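Long-range contact in internalin (Listeria monocytogenes serotype 4b, PDB 4FMZ), which probably acts in bacterial adhesion to or invasion of host cells, as an internalin built on leucine-rich repeats: residues A[148-158]-A[167-178]. Sequence-based numbering, arbitrary orientation.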
ATOM      1  N   LEU A 148      12.078  11.097   0.185  1.00 27.98           N
ATOM      2  CA  LEU A 148      12.208   9.729  -0.328  1.00 27.90           C
ATOM      3  C   LEU A 148      13.469   9.510  -1.172  1.00 31.69           C
ATOM      4  O   LEU A 148      13.612   8.426  -1.737  1.00 30.71           O
ATOM      5  CB  LEU A 148      10.982   9.344  -1.172  1.00 27.29           C
ATOM      6  CG  LEU A 148       9.643   9.230  -0.459  1.00 31.01           C
ATOM      7  CD1 LEU A 148       8.564   8.952  -1.452  1.00 30.52           C
ATOM      8  CD2 LEU A 148       9.654   8.141   0.638  1.00 32.95           C
ATOM      9  N   SER A 149      14.399  10.492  -1.234  1.00 29.45           N
ATOM     10  CA  SER A 149      15.596  10.374  -2.083  1.00 30.28           C
ATOM     11  C   SER A 149      16.440   9.100  -1.800  1.00 33.02           C
ATOM     12  O   SER A 149      16.900   8.510  -2.782  1.00 30.80           O
ATOM     13  CB  SER A 149      16.464  11.631  -2.041  1.00 35.56           C
ATOM     14  OG  SER A 149      16.899  11.964  -0.733  1.00 47.18           O
ATOM     15  N   PRO A 150      16.561   8.566  -0.548  1.00 29.93           N
ATOM     16  CA  PRO A 150      17.355   7.334  -0.354  1.00 29.91           C
ATOM     17  C   PRO A 150      16.749   6.063  -0.989  1.00 32.10           C
ATOM     18  O   PRO A 150      17.407   5.030  -0.985  1.00 31.05           O
ATOM     19  CB  PRO A 150      17.419   7.199   1.170  1.00 31.49           C
ATOM     20  CG  PRO A 150      17.130   8.567   1.692  1.00 35.53           C
ATOM     21  CD  PRO A 150      16.126   9.111   0.754  1.00 31.04           C
ATOM     22  N   LEU A 151      15.527   6.129  -1.552  1.00 29.23           N
ATOM     23  CA  LEU A 151      14.912   4.977  -2.234  1.00 28.33           C
ATOM     24  C   LEU A 151      15.393   4.818  -3.692  1.00 32.15           C
ATOM     25  O   LEU A 151      15.217   3.742  -4.265  1.00 30.48           O
ATOM     26  CB  LEU A 151      13.379   5.109  -2.268  1.00 27.28           C
ATOM     27  CG  LEU A 151      12.616   5.211  -0.957  1.00 30.58           C
ATOM     28  CD1 LEU A 151      11.103   5.125  -1.205  1.00 30.94           C
ATOM     29  CD2 LEU A 151      13.048   4.150   0.018  1.00 29.55           C
ATOM     30  N   SER A 152      15.954   5.893  -4.286  1.00 29.88           N
ATOM     31  CA  SER A 152      16.326   6.017  -5.700  1.00 30.25           C
ATOM     32  C   SER A 152      17.140   4.840  -6.298  1.00 34.50           C
ATOM     33  O   SER A 152      16.967   4.573  -7.490  1.00 33.39           O
ATOM     34  CB  SER A 152      17.041   7.339  -5.960  1.00 33.68           C
ATOM     35  OG  SER A 152      18.309   7.431  -5.335  1.00 43.45           O
ATOM     36  N   ASN A 153      17.979   4.127  -5.512  1.00 30.81           N
ATOM     37  CA  ASN A 153      18.776   3.018  -6.069  1.00 31.28           C
ATOM     38  C   ASN A 153      18.088   1.632  -5.967  1.00 33.81           C
ATOM     39  O   ASN A 153      18.692   0.627  -6.351  1.00 34.78           O
ATOM     40  CB  ASN A 153      20.167   2.959  -5.416  1.00 32.83           C
ATOM     41  CG  ASN A 153      20.984   4.204  -5.663  1.00 57.71           C
ATOM     42  OD1 ASN A 153      21.005   4.757  -6.769  1.00 50.28           O
ATOM     43  ND2 ASN A 153      21.652   4.690  -4.622  1.00 55.89           N
HETATM   44  N   MSE A 154      16.822   1.583  -5.541  1.00 27.77           N
HETATM   45  CA  MSE A 154      16.097   0.308  -5.411  1.00 25.68           C
HETATM   46  C   MSE A 154      15.416  -0.034  -6.732  1.00 31.49           C
HETATM   47  O   MSE A 154      14.195  -0.113  -6.803  1.00 30.98           O
HETATM   48  CB  MSE A 154      15.081   0.367  -4.266  1.00 24.61           C
HETATM   49  CG  MSE A 154      15.707   0.498  -2.902  1.00 27.35           C
HETATM   50 SE   MSE A 154      14.303   0.744  -1.604  0.75 28.53          SE
HETATM   51  CE  MSE A 154      15.430   0.835  -0.026  1.00 26.98           C
ATOM     52  N   THR A 155      16.220  -0.274  -7.771  1.00 30.85           N
ATOM     53  CA  THR A 155      15.725  -0.499  -9.138  1.00 31.32           C
ATOM     54  C   THR A 155      14.998  -1.842  -9.311  1.00 35.52           C
ATOM     55  O   THR A 155      14.294  -1.998 -10.305  1.00 35.28           O
ATOM     56  CB  THR A 155      16.858  -0.348 -10.155  1.00 38.71           C
ATOM     57  OG1 THR A 155      17.960  -1.169  -9.762  1.00 38.92           O
ATOM     58  CG2 THR A 155      17.299   1.089 -10.283  1.00 39.86           C
ATOM     59  N   GLY A 156      15.133  -2.759  -8.348  1.00 33.01           N
ATOM     60  CA  GLY A 156      14.426  -4.039  -8.360  1.00 32.02           C
ATOM     61  C   GLY A 156      13.141  -4.031  -7.544  1.00 33.13           C
ATOM     62  O   GLY A 156      12.475  -5.066  -7.438  1.00 31.65           O
ATOM     63  N   LEU A 157      12.780  -2.881  -6.942  1.00 27.54           N
ATOM     64  CA  LEU A 157      11.582  -2.758  -6.096  1.00 25.77           C
ATOM     65  C   LEU A 157      10.299  -2.990  -6.889  1.00 28.52           C
ATOM     66  O   LEU A 157      10.058  -2.312  -7.892  1.00 26.67           O
ATOM     67  CB  LEU A 157      11.527  -1.393  -5.384  1.00 25.35           C
ATOM     68  CG  LEU A 157      10.534  -1.278  -4.200  1.00 28.73           C
ATOM     69  CD1 LEU A 157      11.023  -2.050  -2.980  1.00 28.80           C
ATOM     70  CD2 LEU A 157      10.345   0.149  -3.803  1.00 30.74           C
ATOM     71  N   ASN A 158       9.484  -3.956  -6.417  1.00 25.27           N
ATOM     72  CA  ASN A 158       8.213  -4.343  -7.044  1.00 25.15           C
ATOM     73  C   ASN A 158       6.998  -3.843  -6.271  1.00 28.38           C
ATOM     74  O   ASN A 158       5.926  -3.687  -6.863  1.00 27.50           O
ATOM     75  CB  ASN A 158       8.122  -5.866  -7.174  1.00 26.66           C
ATOM     76  CG  ASN A 158       8.864  -6.452  -8.351  1.00 45.08           C
ATOM     77  OD1 ASN A 158       8.322  -7.266  -9.108  1.00 36.30           O
ATOM     78  ND2 ASN A 158      10.135  -6.100  -8.505  1.00 34.60           N
ATOM     79  N   VAL A 167       5.134  13.582   2.547  1.00 28.50           N
ATOM     80  CA  VAL A 167       5.697  13.384   1.202  1.00 27.94           C
ATOM     81  C   VAL A 167       4.934  14.220   0.164  1.00 31.74           C
ATOM     82  O   VAL A 167       3.729  14.056  -0.038  1.00 30.82           O
ATOM     83  CB  VAL A 167       5.798  11.888   0.771  1.00 30.82           C
ATOM     84  CG1 VAL A 167       6.023  11.738  -0.744  1.00 30.97           C
ATOM     85  CG2 VAL A 167       6.908  11.178   1.543  1.00 30.85           C
ATOM     86  N   LYS A 168       5.683  15.099  -0.503  1.00 29.97           N
ATOM     87  CA  LYS A 168       5.233  15.975  -1.578  1.00 29.40           C
ATOM     88  C   LYS A 168       5.833  15.522  -2.899  1.00 32.49           C
ATOM     89  O   LYS A 168       5.117  15.251  -3.866  1.00 30.72           O
ATOM     90  CB  LYS A 168       5.676  17.424  -1.298  1.00 33.29           C
ATOM     91  CG  LYS A 168       4.672  18.264  -0.549  1.00 49.80           C
ATOM     92  CD  LYS A 168       4.457  19.604  -1.241  1.00 56.38           C
ATOM     93  CE  LYS A 168       3.352  20.385  -0.566  1.00 62.07           C
ATOM     94  NZ  LYS A 168       1.997  19.921  -0.977  1.00 57.66           N
ATOM     95  N   ASP A 169       7.176  15.443  -2.913  1.00 29.16           N
ATOM     96  CA  ASP A 169       8.022  15.153  -4.062  1.00 29.06           C
ATOM     97  C   ASP A 169       8.185  13.646  -4.288  1.00 31.23           C
ATOM     98  O   ASP A 169       8.809  12.960  -3.491  1.00 30.51           O
ATOM     99  CB  ASP A 169       9.381  15.840  -3.861  1.00 31.21           C
ATOM    100  CG  ASP A 169      10.293  15.812  -5.065  1.00 35.53           C
ATOM    101  OD1 ASP A 169       9.911  15.204  -6.087  1.00 33.50           O
ATOM    102  OD2 ASP A 169      11.397  16.383  -4.979  1.00 40.58           O
ATOM    103  N   VAL A 170       7.630  13.140  -5.394  1.00 27.17           N
ATOM    104  CA  VAL A 170       7.698  11.712  -5.700  1.00 26.46           C
ATOM    105  C   VAL A 170       8.792  11.429  -6.774  1.00 29.13           C
ATOM    106  O   VAL A 170       8.850  10.311  -7.286  1.00 27.18           O
ATOM    107  CB  VAL A 170       6.305  11.111  -6.077  1.00 29.97           C
ATOM    108  CG1 VAL A 170       5.324  11.237  -4.914  1.00 29.57           C
ATOM    109  CG2 VAL A 170       5.711  11.737  -7.341  1.00 30.36           C
ATOM    110  N   THR A 171       9.672  12.420  -7.076  1.00 26.50           N
ATOM    111  CA  THR A 171      10.758  12.278  -8.066  1.00 27.25           C
ATOM    112  C   THR A 171      11.641  11.032  -7.780  1.00 31.12           C
ATOM    113  O   THR A 171      11.888  10.293  -8.732  1.00 30.29           O
ATOM    114  CB  THR A 171      11.630  13.560  -8.192  1.00 36.88           C
ATOM    115  OG1 THR A 171      10.793  14.673  -8.497  1.00 33.59           O
ATOM    116  CG2 THR A 171      12.681  13.455  -9.288  1.00 38.56           C
ATOM    117  N   PRO A 172      12.051  10.705  -6.523  1.00 28.53           N
ATOM    118  CA  PRO A 172      12.862   9.482  -6.327  1.00 28.90           C
ATOM    119  C   PRO A 172      12.163   8.191  -6.773  1.00 31.40           C
ATOM    120  O   PRO A 172      12.855   7.246  -7.156  1.00 30.39           O
ATOM    121  CB  PRO A 172      13.108   9.458  -4.814  1.00 29.87           C
ATOM    122  CG  PRO A 172      12.960  10.883  -4.391  1.00 33.43           C
ATOM    123  CD  PRO A 172      11.863  11.422  -5.241  1.00 29.00           C
ATOM    124  N   ILE A 173      10.806   8.144  -6.719  1.00 27.27           N
ATOM    125  CA  ILE A 173      10.015   6.952  -7.086  1.00 25.78           C
ATOM    126  C   ILE A 173      10.076   6.719  -8.616  1.00 29.04           C
ATOM    127  O   ILE A 173       9.899   5.581  -9.060  1.00 28.15           O
ATOM    128  CB  ILE A 173       8.549   7.039  -6.565  1.00 27.51           C
ATOM    129  CG1 ILE A 173       8.524   7.213  -5.030  1.00 26.93           C
ATOM    130  CG2 ILE A 173       7.722   5.798  -6.979  1.00 26.90           C
ATOM    131  CD1 ILE A 173       7.135   7.522  -4.472  1.00 28.36           C
ATOM    132  N   ALA A 174      10.359   7.771  -9.411  1.00 26.69           N
ATOM    133  CA  ALA A 174      10.472   7.649 -10.872  1.00 26.83           C
ATOM    134  C   ALA A 174      11.533   6.607 -11.281  1.00 30.42           C
ATOM    135  O   ALA A 174      11.378   5.955 -12.315  1.00 29.17           O
ATOM    136  CB  ALA A 174      10.804   8.995 -11.497  1.00 28.23           C
ATOM    137  N   ASN A 175      12.580   6.424 -10.448  1.00 28.13           N
ATOM    138  CA  ASN A 175      13.673   5.480 -10.714  1.00 29.10           C
ATOM    139  C   ASN A 175      13.283   4.018 -10.533  1.00 31.27           C
ATOM    140  O   ASN A 175      13.994   3.119 -10.999  1.00 31.40           O
ATOM    141  CB  ASN A 175      14.852   5.771  -9.777  1.00 32.58           C
ATOM    142  CG  ASN A 175      15.640   7.011 -10.083  1.00 47.58           C
ATOM    143  OD1 ASN A 175      15.293   7.817 -10.949  1.00 31.33           O
ATOM    144  ND2 ASN A 175      16.757   7.161  -9.394  1.00 46.62           N
ATOM    145  N   LEU A 176      12.187   3.776  -9.832  1.00 27.79           N
ATOM    146  CA  LEU A 176      11.770   2.425  -9.469  1.00 26.70           C
ATOM    147  C   LEU A 176      10.834   1.857 -10.534  1.00 29.56           C
ATOM    148  O   LEU A 176       9.683   1.534 -10.250  1.00 28.17           O
ATOM    149  CB  LEU A 176      11.119   2.468  -8.056  1.00 26.09           C
ATOM    150  CG  LEU A 176      11.818   3.409  -7.031  1.00 31.63           C
ATOM    151  CD1 LEU A 176      11.138   3.376  -5.677  1.00 31.37           C
ATOM    152  CD2 LEU A 176      13.325   3.093  -6.886  1.00 35.52           C
ATOM    153  N   THR A 177      11.372   1.645 -11.749  1.00 29.08           N
ATOM    154  CA  THR A 177      10.585   1.245 -12.926  1.00 29.08           C
ATOM    155  C   THR A 177      10.128  -0.211 -12.915  1.00 31.55           C
ATOM    156  O   THR A 177       9.303  -0.553 -13.767  1.00 30.53           O
ATOM    157  CB  THR A 177      11.322   1.582 -14.226  1.00 34.53           C
ATOM    158  OG1 THR A 177      12.519   0.808 -14.314  1.00 35.15           O
ATOM    159  CG2 THR A 177      11.618   3.064 -14.343  1.00 36.99           C
ATOM    160  N   ASP A 178      10.587  -1.042 -11.950  1.00 28.79           N
ATOM    161  CA  ASP A 178      10.088  -2.416 -11.823  1.00 28.60           C
ATOM    162  C   ASP A 178       8.821  -2.456 -10.956  1.00 30.53           C
ATOM    163  O   ASP A 178       8.255  -3.541 -10.767  1.00 30.05           O
ATOM    164  CB  ASP A 178      11.145  -3.360 -11.243  1.00 31.22           C
ATOM    165  CG  ASP A 178      12.092  -3.948 -12.270  1.00 50.35           C
ATOM    166  OD1 ASP A 178      11.707  -4.029 -13.463  1.00 52.54           O
ATOM    167  OD2 ASP A 178      13.195  -4.377 -11.875  1.00 59.31           O
TER
HETATM  168  O   HOH W   1      10.820  13.010  -1.661  1.00 40.88           O
HETATM  169  O   HOH W   2      11.834  -0.832  -9.309  1.00 33.35           O
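Segments 148-158 and 167-178 run alongside each other in the same direction, Ser152 CA lying 4.9 Å from Pro172 CA and Thr155 CA keeping the same spacing from Leu176 CA. They are equivalent stretches of successive coils in the leucine-rich repeat solenoid, leading into the neighbouring parallel strands 159-161 and 181-183, and a short 3-10 turn begins near Ser149 in the first. Leu176 buries the largest area of any residue here: its CD1 packs on Leu157 CD2, the two leucines running alongside each other in the same sense, while its CD2 sits against the turn carbonyls, 3.3 Å from both Leu151 O and Met154 O. Leu148 turns its CG anti to the carbonyl carbon (chi1 -66°), and its CD1 touches both Ile173 CD1, 3.6 Å away, and Val167 CG1; the valine side chain lies roughly perpendicular to that of the leucine. Leu160 of strand 159-161 packs on both Ile173 and Leu176. Pro172 lays its ring against the backbone at Leu148 and Ser149, CB meeting Leu148 O and CG meeting Ser149 N.

On the outer side, Asn175 ND2 donates to Ser152 O over 3.2 Å; the N-H points fairly straight (159°), with the acceptor in the amide plane but the donor above the carbonyl plane. Water links the backbones near both ends. One molecule accepts from Leu148 N and donates to Asp169 O; the other takes the proton of Asp178 N at 2.9 Å and gives one to Leu157 O at 2.7 Å.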